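Local coordinates for protein 8-amino-8-demethylriboflavin N,N-dimethyltransferase (Streptomyces davawensis, PDB 4D7K) that methylates 8-amino-8-demethyl-D-riboflavin twice with S-adenosyl-L-methionine, completing the last two steps of biosynthesis of the antibiotic roseoflavin, at residues Ala116-Leu120 against Leu300-Leu305; Leu171-Asp175 against His331-Asp335; Leu266-Arg270 against Leu319-Phe325. All blocks are in the same frame, centred on the assembly; numbering follows the deposited sequence.

Contact 1. Residues Ala116-Leu120 against Leu300-Leu305; sequences AYGDL and LDMLVL
Y117 and V304 bring the two backbones closest, with Y117 CA 5.9 Å from V304 CA. Y117 lies in the last helical turn before D119, where the chain leaves one helix and D119 takes the N-cap position of the next. Across from it, 300-305 continues a helix that is kinked at L300 and D301, whose amides lack a bond to the preceding turn.

Y117 is the knob of this interface, its side chain set in a hole formed by L300, D301, V304 and L305. Its CG stands anti to the carbonyl carbon (chi1 -76°), which sends the ring across the neighbouring helix. V304 CG1 lies over one face, 3.7 Å from the Y117 ring centroid and somewhat toward the rim, a CH-pi contact. The same methyl packs against A116 CB at 3.6 Å. L300 CD2 meets the ring at its edge, 3.9 Å from Y117 CD2. At the far end, Y117 OH donates to OD1 of D301, whose carboxylate plane is turned 80° from the ring. The modelled Y117 OH to D301 OD1 distance of 2.4 Å is very short, and its exact value is doubtful. L120 extends the apolar surface with both of its methyls: its CD2 lies 3.5 Å from L300 CD1, a tight pair, while its CD1 is 3.6 Å from L303 CD2.

D301 OD1 also forms a salt bridge with K25 of the second subunit, whose positive charge probably stabilises the carboxylate. F28 of that subunit meets the Y117 ring, and its L66 and V29 pack on L120 and L300. Helices 111-118 and 293-305 thus pack together against helices 13-35 and 60-72 of the second subunit, in the interface of the homodimer.

Contact 2. Residues Leu171-Asp175 against His331-Asp335; sequences LTSFD and HPAGD
F174 and H331 meet through different first torsions. F174 holds CG anti to its own amide nitrogen (chi1 -173°), whereas H331 places CG beside the nitrogen and anti to the carbonyl carbon (chi1 -46°). The two side chains converge as a T-shaped pair, the edge of F174 toward the imidazole face, with centroids 5.3 Å apart and planes at 63°. Two neighbouring ring carbons do the touching: F174 CD1 lies 3.9 Å from H331 CD2, and F174 CE1 is equally far, 3.9 Å, from H331 NE2.

One residue earlier, S173 turns its side chain toward P332 and A333. Its CB approaches P332 O at 3.3 Å, and OG rests against the backbone of A333, 3.6 Å from A333 CA. The hydroxyl is hydrogen-bonded to D169 O, in the helix just before this loop.

No hydrogen bond joins 171-175 to 331-335. The loop after helix 167-171 is laid on the edge strand 325-333 by aromatic and van der Waals contact, at the surface of the domain. F174 also packs on V339 and on E341 of the adjacent strand 337-344, and E341 OE1 is hydrogen-bonded to H331 NE2. That bond restrains the rotation of the imidazole presented to F174, and the carboxylate would be expected to polarise the ring and perhaps favour its protonated form.

Contact 3. Residues Leu266-Arg270 against Leu319-Phe325; sequences LVRIR and LLARAGF
R270 meets A323, G324 and F325 with its side chain from CB to NE. CB touches the F325 ring, lying 3.6 Å from F325 CE2. CG, anti to the backbone N, passes the carbonyl of A323, with R270 CG 3.4 Å from A323 O. A bend at the next bond (chi2 61°) then folds the chain over the phenyl group: CD stands above one face, 3.9 Å from the ring centroid of F325, as a CH-pi contact. NE donates to G324 O over 3.2 Å in a bent bond (N-H...O 137°); the acceptor lies close to the guanidinium plane, and the donor stands tilted from the carbonyl plane of G324. Beyond it, NH1 is hydrogen-bonded to G274 O, so two backbone carbonyls hold the guanidinium.

A turn earlier on the same helix, L266 O faces the rim of the phenyl ring in its plane, 3.3 Å from F325 CE2. The closest side-chain packing is between L266 CB and A323 CB at 3.5 Å. V267 CG2 closes over the same alanine, 3.8 Å from A323 CA, and the branches of L266 reach more loosely to L319 and L320.

The chain at A323-F325 is shaped by a Schellman motif that ends helix 313-322: G324 has positive phi, and the amides of F325 and G324 bond back to L320 O and A321 O. Helix 259-270, the connection between parallel strands 247-251 and 280-285, rests on L250 and L281 of the central sheet. Its pairing with the turn into strand 325-333 belongs to the Rossmann-like class I methyltransferase fold, whose seven strands run 3-2-1-4-5-7-6.

In the fold
The three contacts are separate, their nearest atoms about 11 to 13 Å apart, yet the chain threads them together. Helix 293-305 of contact 1 is followed by helix 313-322 of contact 3, which turns into strand 325-333, whose later residues take part in contact 2; contact 3 is nested within the loop that contact 2 closes. Contact 1 joins the dimer interface, whereas contacts 2 and 3 involve one subunit and lie about 28 and 32 Å from it, centre to centre. Contact 3 alone approaches the probable S-adenosyl-L-methionine site: the side chain of I269 is about 8 Å from that of F237, a predicted binding residue.

Contact 1. Residues Ala116-Leu120 against Leu300-Leu305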
ATOM      1  N   ALA A 116      -3.155  -4.620 -12.693  1.00 57.36           N
ATOM      2  CA  ALA A 116      -2.095  -5.558 -13.046  1.00 45.21           C
ATOM      3  C   ALA A 116      -1.494  -6.198 -11.799  1.00 51.72           C
ATOM      4  O   ALA A 116      -1.309  -7.415 -11.747  1.00 53.08           O
ATOM      5  CB  ALA A 116      -1.018  -4.856 -13.854  1.00 39.05           C
ATOM      6  N   TYR A 117      -1.191  -5.379 -10.795  1.00 44.67           N
ATOM      7  CA  TYR A 117      -0.677  -5.888  -9.526  1.00 55.29           C
ATOM      8  C   TYR A 117      -1.698  -6.800  -8.836  1.00 55.95           C
ATOM      9  O   TYR A 117      -1.332  -7.660  -8.036  1.00 57.02           O
ATOM     10  CB  TYR A 117      -0.271  -4.727  -8.608  1.00 48.93           C
ATOM     11  CG  TYR A 117       1.043  -4.097  -9.019  1.00 39.30           C
ATOM     12  CD1 TYR A 117       1.102  -3.203 -10.081  1.00 42.30           C
ATOM     13  CD2 TYR A 117       2.224  -4.419  -8.367  1.00 34.14           C
ATOM     14  CE1 TYR A 117       2.299  -2.642 -10.475  1.00 40.91           C
ATOM     15  CE2 TYR A 117       3.425  -3.861  -8.751  1.00 34.98           C
ATOM     16  CZ  TYR A 117       3.456  -2.973  -9.805  1.00 39.50           C
ATOM     17  OH  TYR A 117       4.652  -2.416 -10.193  1.00 44.15           O
ATOM     18  N   GLY A 118      -2.975  -6.622  -9.162  1.00 57.09           N
ATOM     19  CA  GLY A 118      -4.015  -7.495  -8.652  1.00 61.11           C
ATOM     20  C   GLY A 118      -3.995  -8.863  -9.309  1.00 57.72           C
ATOM     21  O   GLY A 118      -4.274  -9.876  -8.661  1.00 56.72           O
ATOM     22  N   ASP A 119      -3.655  -8.893 -10.596  1.00 57.08           N
ATOM     23  CA  ASP A 119      -3.604 -10.138 -11.365  1.00 56.27           C
ATOM     24  C   ASP A 119      -2.288 -10.892 -11.179  1.00 50.85           C
ATOM     25  O   ASP A 119      -1.907 -11.713 -12.015  1.00 45.83           O
ATOM     26  CB  ASP A 119      -3.820  -9.853 -12.849  1.00 59.11           C
ATOM     27  CG  ASP A 119      -5.150 -10.369 -13.354  1.00 79.05           C
ATOM     28  OD1 ASP A 119      -5.705 -11.299 -12.731  1.00 90.11           O
ATOM     29  OD2 ASP A 119      -5.636  -9.846 -14.379  1.00 82.85           O
ATOM     30  N   LEU A 120      -1.606 -10.610 -10.074  1.00 44.00           N
ATOM     31  CA  LEU A 120      -0.314 -11.218  -9.777  1.00 40.66           C
ATOM     32  C   LEU A 120      -0.424 -12.735  -9.638  1.00 42.84           C
ATOM     33  O   LEU A 120       0.509 -13.469  -9.967  1.00 54.00           O
ATOM     34  CB  LEU A 120       0.264 -10.603  -8.504  1.00 48.29           C
ATOM     35  CG  LEU A 120       1.607 -11.125  -8.003  1.00 52.17           C
ATOM     36  CD1 LEU A 120       2.685 -10.857  -9.029  1.00 51.90           C
ATOM     37  CD2 LEU A 120       1.949 -10.479  -6.672  1.00 52.86           C
ATOM     38  N   LEU A 300       9.040  -7.681  -8.042  1.00 37.06           N
ATOM     39  CA  LEU A 300       7.598  -7.731  -8.254  1.00 36.17           C
ATOM     40  C   LEU A 300       7.184  -6.885  -9.454  1.00 35.58           C
ATOM     41  O   LEU A 300       6.368  -7.313 -10.273  1.00 38.26           O
ATOM     42  CB  LEU A 300       6.859  -7.242  -7.011  1.00 37.99           C
ATOM     43  CG  LEU A 300       5.356  -7.484  -7.034  1.00 50.58           C
ATOM     44  CD1 LEU A 300       5.088  -8.933  -6.683  1.00 58.84           C
ATOM     45  CD2 LEU A 300       4.625  -6.535  -6.100  1.00 46.03           C
ATOM     46  N   ASP A 301       7.749  -5.682  -9.538  1.00 31.90           N
ATOM     47  CA  ASP A 301       7.496  -4.763 -10.647  1.00 39.89           C
ATOM     48  C   ASP A 301       7.793  -5.413 -11.994  1.00 37.22           C
ATOM     49  O   ASP A 301       7.009  -5.303 -12.933  1.00 32.07           O
ATOM     50  CB  ASP A 301       8.336  -3.494 -10.491  1.00 48.16           C
ATOM     51  CG  ASP A 301       7.878  -2.625  -9.331  1.00 53.15           C
ATOM     52  OD1 ASP A 301       6.689  -2.693  -8.953  1.00 57.30           O
ATOM     53  OD2 ASP A 301       8.711  -1.861  -8.800  1.00 54.70           O
ATOM     54  N   MET A 302       8.934  -6.089 -12.075  1.00 44.39           N
ATOM     55  CA  MET A 302       9.329  -6.795 -13.287  1.00 46.52           C
ATOM     56  C   MET A 302       8.334  -7.897 -13.611  1.00 46.07           C
ATOM     57  O   MET A 302       8.008  -8.129 -14.769  1.00 48.34           O
ATOM     58  CB  MET A 302      10.730  -7.384 -13.125  1.00 53.82           C
ATOM     59  CG  MET A 302      11.770  -6.371 -12.696  1.00 57.07           C
ATOM     60  SD  MET A 302      12.483  -5.521 -14.108  1.00 55.06           S
ATOM     61  CE  MET A 302      13.397  -6.881 -14.844  1.00 33.18           C
ATOM     62  N   LEU A 303       7.851  -8.565 -12.571  1.00 44.10           N
ATOM     63  CA  LEU A 303       6.924  -9.680 -12.727  1.00 47.70           C
ATOM     64  C   LEU A 303       5.556  -9.208 -13.210  1.00 42.88           C
ATOM     65  O   LEU A 303       4.895  -9.883 -13.995  1.00 42.11           O
ATOM     66  CB  LEU A 303       6.789 -10.427 -11.399  1.00 51.32           C
ATOM     67  CG  LEU A 303       6.421 -11.907 -11.418  1.00 60.87           C
ATOM     68  CD1 LEU A 303       6.938 -12.564 -10.158  1.00 61.03           C
ATOM     69  CD2 LEU A 303       4.920 -12.080 -11.518  1.00 67.87           C
ATOM     70  N   VAL A 304       5.138  -8.044 -12.728  1.00 44.31           N
ATOM     71  CA  VAL A 304       3.818  -7.513 -13.038  1.00 39.18           C
ATOM     72  C   VAL A 304       3.792  -6.793 -14.387  1.00 40.69           C
ATOM     73  O   VAL A 304       2.872  -6.981 -15.183  1.00 39.04           O
ATOM     74  CB  VAL A 304       3.343  -6.543 -11.932  1.00 38.34           C
ATOM     75  CG1 VAL A 304       2.101  -5.792 -12.369  1.00 41.78           C
ATOM     76  CG2 VAL A 304       3.090  -7.298 -10.629  1.00 29.97           C
ATOM     77  N   LEU A 305       4.817  -5.986 -14.649  1.00 37.18           N
ATOM     78  CA  LEU A 305       4.774  -5.046 -15.764  1.00 42.62           C
ATOM     79  C   LEU A 305       5.376  -5.587 -17.051  1.00 45.63           C
ATOM     80  O   LEU A 305       4.739  -5.543 -18.099  1.00 44.41           O
ATOM     81  CB  LEU A 305       5.487  -3.745 -15.386  1.00 37.83           C
ATOM     82  CG  LEU A 305       4.844  -2.914 -14.274  1.00 39.08           C
ATOM     83  CD1 LEU A 305       5.733  -1.740 -13.906  1.00 33.52           C
ATOM     84  CD2 LEU A 305       3.461  -2.432 -14.694  1.00 36.36           C
TER

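Contact 2. Residues Leu171-Asp175 against His331-Asp335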
ATOM      1  N   LEU A 171      27.233   6.161  -6.789  1.00 52.46           N
ATOM      2  CA  LEU A 171      28.418   7.015  -6.765  1.00 58.67           C
ATOM      3  C   LEU A 171      29.262   6.854  -5.506  1.00 61.63           C
ATOM      4  O   LEU A 171      30.393   7.335  -5.453  1.00 70.70           O
ATOM      5  CB  LEU A 171      28.011   8.482  -6.925  1.00 51.52           C
ATOM      6  CG  LEU A 171      27.384   8.822  -8.275  1.00 49.72           C
ATOM      7  CD1 LEU A 171      27.027  10.304  -8.358  1.00 51.96           C
ATOM      8  CD2 LEU A 171      28.323   8.419  -9.403  1.00 48.56           C
ATOM      9  N   THR A 172      28.721   6.180  -4.498  1.00 54.98           N
ATOM     10  CA  THR A 172      29.458   5.973  -3.258  1.00 60.30           C
ATOM     11  C   THR A 172      29.877   4.522  -3.068  1.00 53.65           C
ATOM     12  O   THR A 172      30.566   4.197  -2.106  1.00 61.74           O
ATOM     13  CB  THR A 172      28.637   6.407  -2.029  1.00 60.53           C
ATOM     14  OG1 THR A 172      27.473   5.578  -1.914  1.00 57.00           O
ATOM     15  CG2 THR A 172      28.220   7.867  -2.150  1.00 52.41           C
ATOM     16  N   SER A 173      29.464   3.652  -3.983  1.00 62.51           N
ATOM     17  CA  SER A 173      29.713   2.223  -3.827  1.00 68.04           C
ATOM     18  C   SER A 173      30.748   1.702  -4.820  1.00 70.26           C
ATOM     19  O   SER A 173      31.256   0.590  -4.671  1.00 69.28           O
ATOM     20  CB  SER A 173      28.410   1.439  -3.977  1.00 68.44           C
ATOM     21  OG  SER A 173      27.438   1.893  -3.050  1.00 70.17           O
ATOM     22  N   PHE A 174      31.050   2.505  -5.836  1.00 59.21           N
ATOM     23  CA  PHE A 174      32.048   2.131  -6.831  1.00 59.97           C
ATOM     24  C   PHE A 174      32.959   3.314  -7.138  1.00 64.69           C
ATOM     25  O   PHE A 174      32.545   4.467  -7.036  1.00 65.28           O
ATOM     26  CB  PHE A 174      31.377   1.628  -8.114  1.00 60.36           C
ATOM     27  CG  PHE A 174      32.342   1.069  -9.123  1.00 62.78           C
ATOM     28  CD1 PHE A 174      32.885  -0.197  -8.956  1.00 65.59           C
ATOM     29  CD2 PHE A 174      32.707   1.809 -10.239  1.00 58.78           C
ATOM     30  CE1 PHE A 174      33.774  -0.716  -9.879  1.00 65.97           C
ATOM     31  CE2 PHE A 174      33.596   1.298 -11.169  1.00 59.59           C
ATOM     32  CZ  PHE A 174      34.129   0.034 -10.989  1.00 66.86           C
ATOM     33  N   ASP A 175      34.201   3.023  -7.512  1.00 65.16           N
ATOM     34  CA  ASP A 175      35.180   4.071  -7.776  1.00 74.14           C
ATOM     35  C   ASP A 175      35.186   4.490  -9.246  1.00 62.47           C
ATOM     36  O   ASP A 175      36.057   4.086 -10.017  1.00 65.96           O
ATOM     37  CB  ASP A 175      36.578   3.608  -7.353  1.00 89.86           C
ATOM     38  CG  ASP A 175      37.624   4.698  -7.498  1.00 98.05           C
ATOM     39  OD1 ASP A 175      37.253   5.889  -7.432  1.00101.06           O
ATOM     40  OD2 ASP A 175      38.814   4.362  -7.680  1.00 98.55           O
ATOM     41  N   HIS A 331      29.806  -5.437  -7.157  1.00 48.15           N
ATOM     42  CA  HIS A 331      29.818  -4.555  -5.997  1.00 45.13           C
ATOM     43  C   HIS A 331      28.417  -4.080  -5.649  1.00 45.78           C
ATOM     44  O   HIS A 331      27.729  -3.506  -6.490  1.00 49.72           O
ATOM     45  CB  HIS A 331      30.725  -3.351  -6.248  1.00 39.12           C
ATOM     46  CG  HIS A 331      32.048  -3.705  -6.847  1.00 45.20           C
ATOM     47  ND1 HIS A 331      33.200  -3.815  -6.095  1.00 45.35           N
ATOM     48  CD2 HIS A 331      32.408  -3.968  -8.125  1.00 45.91           C
ATOM     49  CE1 HIS A 331      34.210  -4.132  -6.886  1.00 50.52           C
ATOM     50  NE2 HIS A 331      33.756  -4.232  -8.123  1.00 51.90           N
ATOM     51  N   PRO A 332      27.993  -4.320  -4.401  1.00 42.74           N
ATOM     52  CA  PRO A 332      26.682  -3.876  -3.916  1.00 50.12           C
ATOM     53  C   PRO A 332      26.550  -2.354  -3.934  1.00 50.46           C
ATOM     54  O   PRO A 332      27.426  -1.656  -3.422  1.00 55.73           O
ATOM     55  CB  PRO A 332      26.636  -4.406  -2.477  1.00 47.21           C
ATOM     56  CG  PRO A 332      27.671  -5.482  -2.423  1.00 46.59           C
ATOM     57  CD  PRO A 332      28.740  -5.062  -3.375  1.00 42.86           C
ATOM     58  N   ALA A 333      25.468  -1.857  -4.523  1.00 43.93           N
ATOM     59  CA  ALA A 333      25.194  -0.425  -4.562  1.00 40.69           C
ATOM     60  C   ALA A 333      23.881  -0.143  -3.843  1.00 41.00           C
ATOM     61  O   ALA A 333      22.860   0.124  -4.476  1.00 35.67           O
ATOM     62  CB  ALA A 333      25.143   0.078  -6.003  1.00 35.50           C
ATOM     63  N   GLY A 334      23.913  -0.217  -2.517  1.00 40.25           N
ATOM     64  CA  GLY A 334      22.701  -0.124  -1.726  1.00 40.14           C
ATOM     65  C   GLY A 334      22.063  -1.493  -1.575  1.00 41.73           C
ATOM     66  O   GLY A 334      22.724  -2.516  -1.747  1.00 46.62           O
ATOM     67  N   ASP A 335      20.768  -1.519  -1.278  1.00 36.65           N
ATOM     68  CA  ASP A 335      20.100  -2.775  -0.974  1.00 43.19           C
ATOM     69  C   ASP A 335      19.350  -3.356  -2.165  1.00 48.08           C
ATOM     70  O   ASP A 335      18.619  -4.339  -2.031  1.00 48.71           O
ATOM     71  CB  ASP A 335      19.141  -2.580   0.198  1.00 60.83           C
ATOM     72  CG  ASP A 335      19.864  -2.284   1.496  1.00 78.12           C
ATOM     73  OD1 ASP A 335      21.002  -2.777   1.671  1.00 79.91           O
ATOM     74  OD2 ASP A 335      19.298  -1.559   2.339  1.00 85.55           O
TER

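Contact 3. Residues Leu266-Arg270 against Leu319-Phe325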
ATOM      1  N   LEU A 266      27.333  -7.306 -26.544  1.00 61.67           N
ATOM      2  CA  LEU A 266      28.477  -7.433 -25.652  1.00 59.40           C
ATOM      3  C   LEU A 266      29.775  -7.643 -26.432  1.00 62.25           C
ATOM      4  O   LEU A 266      30.829  -7.142 -26.039  1.00 63.43           O
ATOM      5  CB  LEU A 266      28.250  -8.580 -24.669  1.00 57.59           C
ATOM      6  CG  LEU A 266      27.130  -8.376 -23.648  1.00 52.16           C
ATOM      7  CD1 LEU A 266      26.764  -9.695 -22.990  1.00 53.88           C
ATOM      8  CD2 LEU A 266      27.537  -7.346 -22.603  1.00 52.10           C
ATOM      9  N   VAL A 267      29.690  -8.378 -27.539  1.00 64.46           N
ATOM     10  CA  VAL A 267      30.846  -8.620 -28.401  1.00 72.51           C
ATOM     11  C   VAL A 267      31.295  -7.324 -29.077  1.00 72.34           C
ATOM     12  O   VAL A 267      32.493  -7.058 -29.204  1.00 71.42           O
ATOM     13  CB  VAL A 267      30.539  -9.693 -29.480  1.00 68.07           C
ATOM     14  CG1 VAL A 267      31.631  -9.738 -30.534  1.00 70.23           C
ATOM     15  CG2 VAL A 267      30.379 -11.063 -28.841  1.00 66.67           C
ATOM     16  N   ARG A 268      30.327  -6.516 -29.498  1.00 73.75           N
ATOM     17  CA  ARG A 268      30.610  -5.227 -30.123  1.00 80.33           C
ATOM     18  C   ARG A 268      31.267  -4.256 -29.146  1.00 69.43           C
ATOM     19  O   ARG A 268      32.156  -3.492 -29.522  1.00 70.82           O
ATOM     20  CB  ARG A 268      29.326  -4.617 -30.686  1.00 86.78           C
ATOM     21  CG  ARG A 268      28.929  -5.164 -32.046  1.00101.40           C
ATOM     22  CD  ARG A 268      29.860  -4.661 -33.141  1.00114.05           C
ATOM     23  NE  ARG A 268      29.789  -3.210 -33.297  1.00118.22           N
ATOM     24  CZ  ARG A 268      30.713  -2.360 -32.859  1.00114.73           C
ATOM     25  NH1 ARG A 268      31.794  -2.813 -32.237  1.00113.78           N
ATOM     26  NH2 ARG A 268      30.557  -1.055 -33.046  1.00110.87           N
ATOM     27  N   ILE A 269      30.824  -4.282 -27.895  1.00 68.37           N
ATOM     28  CA  ILE A 269      31.454  -3.473 -26.860  1.00 64.82           C
ATOM     29  C   ILE A 269      32.879  -3.964 -26.631  1.00 65.34           C
ATOM     30  O   ILE A 269      33.811  -3.168 -26.522  1.00 68.69           O
ATOM     31  CB  ILE A 269      30.664  -3.522 -25.538  1.00 62.65           C
ATOM     32  CG1 ILE A 269      29.277  -2.904 -25.729  1.00 59.77           C
ATOM     33  CG2 ILE A 269      31.420  -2.796 -24.428  1.00 57.65           C
ATOM     34  CD1 ILE A 269      28.383  -3.027 -24.515  1.00 49.60           C
ATOM     35  N   ARG A 270      33.036  -5.283 -26.594  1.00 65.05           N
ATOM     36  CA  ARG A 270      34.326  -5.909 -26.321  1.00 71.66           C
ATOM     37  C   ARG A 270      35.430  -5.468 -27.282  1.00 71.09           C
ATOM     38  O   ARG A 270      36.569  -5.250 -26.868  1.00 75.67           O
ATOM     39  CB  ARG A 270      34.185  -7.431 -26.365  1.00 74.33           C
ATOM     40  CG  ARG A 270      35.489  -8.181 -26.158  1.00 74.36           C
ATOM     41  CD  ARG A 270      36.108  -7.881 -24.797  1.00 64.61           C
ATOM     42  NE  ARG A 270      37.419  -8.507 -24.668  1.00 68.37           N
ATOM     43  CZ  ARG A 270      38.564  -7.916 -24.994  1.00 69.26           C
ATOM     44  NH1 ARG A 270      38.563  -6.673 -25.459  1.00 66.14           N
ATOM     45  NH2 ARG A 270      39.711  -8.565 -24.850  1.00 67.29           N
ATOM     46  N   LEU A 319      26.867 -15.566 -20.161  1.00 67.59           N
ATOM     47  CA  LEU A 319      26.639 -14.574 -21.202  1.00 62.82           C
ATOM     48  C   LEU A 319      27.943 -13.862 -21.554  1.00 58.90           C
ATOM     49  O   LEU A 319      28.333 -13.800 -22.721  1.00 62.18           O
ATOM     50  CB  LEU A 319      25.578 -13.565 -20.756  1.00 62.58           C
ATOM     51  CG  LEU A 319      24.515 -13.180 -21.786  1.00 71.00           C
ATOM     52  CD1 LEU A 319      23.680 -14.394 -22.152  1.00 79.19           C
ATOM     53  CD2 LEU A 319      23.631 -12.057 -21.267  1.00 69.80           C
ATOM     54  N   LEU A 320      28.617 -13.339 -20.535  1.00 59.68           N
ATOM     55  CA  LEU A 320      29.862 -12.600 -20.721  1.00 52.71           C
ATOM     56  C   LEU A 320      30.984 -13.481 -21.260  1.00 59.22           C
ATOM     57  O   LEU A 320      31.886 -12.996 -21.945  1.00 65.76           O
ATOM     58  CB  LEU A 320      30.296 -11.955 -19.402  1.00 50.40           C
ATOM     59  CG  LEU A 320      29.391 -10.827 -18.903  1.00 58.32           C
ATOM     60  CD1 LEU A 320      29.576 -10.607 -17.408  1.00 56.60           C
ATOM     61  CD2 LEU A 320      29.652  -9.544 -19.673  1.00 47.21           C
ATOM     62  N   ALA A 321      30.927 -14.773 -20.946  1.00 57.74           N
ATOM     63  CA  ALA A 321      31.931 -15.722 -21.417  1.00 64.05           C
ATOM     64  C   ALA A 321      31.916 -15.815 -22.938  1.00 64.03           C
ATOM     65  O   ALA A 321      32.964 -15.853 -23.579  1.00 82.53           O
ATOM     66  CB  ALA A 321      31.704 -17.102 -20.796  1.00 63.01           C
ATOM     67  N   ARG A 322      30.717 -15.846 -23.508  1.00 63.82           N
ATOM     68  CA  ARG A 322      30.556 -15.933 -24.956  1.00 80.73           C
ATOM     69  C   ARG A 322      31.000 -14.650 -25.661  1.00 82.85           C
ATOM     70  O   ARG A 322      31.229 -14.646 -26.872  1.00 84.33           O
ATOM     71  CB  ARG A 322      29.100 -16.249 -25.310  1.00 82.67           C
ATOM     72  CG  ARG A 322      28.634 -17.627 -24.855  1.00 86.11           C
ATOM     73  CD  ARG A 322      27.280 -17.984 -25.457  1.00 87.59           C
ATOM     74  NE  ARG A 322      26.171 -17.311 -24.785  1.00 83.46           N
ATOM     75  CZ  ARG A 322      24.933 -17.247 -25.268  1.00 84.04           C
ATOM     76  NH1 ARG A 322      24.644 -17.802 -26.436  1.00 69.75           N
ATOM     77  NH2 ARG A 322      23.986 -16.616 -24.588  1.00 87.56           N
ATOM     78  N   ALA A 323      31.125 -13.567 -24.901  1.00 78.44           N
ATOM     79  CA  ALA A 323      31.535 -12.284 -25.461  1.00 75.75           C
ATOM     80  C   ALA A 323      32.980 -11.937 -25.103  1.00 71.55           C
ATOM     81  O   ALA A 323      33.484 -10.880 -25.484  1.00 68.05           O
ATOM     82  CB  ALA A 323      30.598 -11.185 -24.995  1.00 69.90           C
ATOM     83  N   GLY A 324      33.642 -12.824 -24.369  1.00 68.44           N
ATOM     84  CA  GLY A 324      35.030 -12.615 -23.999  1.00 70.45           C
ATOM     85  C   GLY A 324      35.221 -11.646 -22.847  1.00 72.26           C
ATOM     86  O   GLY A 324      36.157 -10.845 -22.849  1.00 74.75           O
ATOM     87  N   PHE A 325      34.334 -11.716 -21.860  1.00 68.28           N
ATOM     88  CA  PHE A 325      34.455 -10.888 -20.663  1.00 62.75           C
ATOM     89  C   PHE A 325      34.628 -11.727 -19.401  1.00 62.23           C
ATOM     90  O   PHE A 325      34.197 -12.877 -19.343  1.00 61.28           O
ATOM     91  CB  PHE A 325      33.230  -9.987 -20.504  1.00 53.06           C
ATOM     92  CG  PHE A 325      33.263  -8.754 -21.356  1.00 53.11           C
ATOM     93  CD1 PHE A 325      34.110  -7.704 -21.043  1.00 56.22           C
ATOM     94  CD2 PHE A 325      32.430  -8.632 -22.456  1.00 54.25           C
ATOM     95  CE1 PHE A 325      34.136  -6.561 -21.819  1.00 57.36           C
ATOM     96  CE2 PHE A 325      32.452  -7.490 -23.237  1.00 57.38           C
ATOM     97  CZ  PHE A 325      33.306  -6.453 -22.917  1.00 54.02           C
TER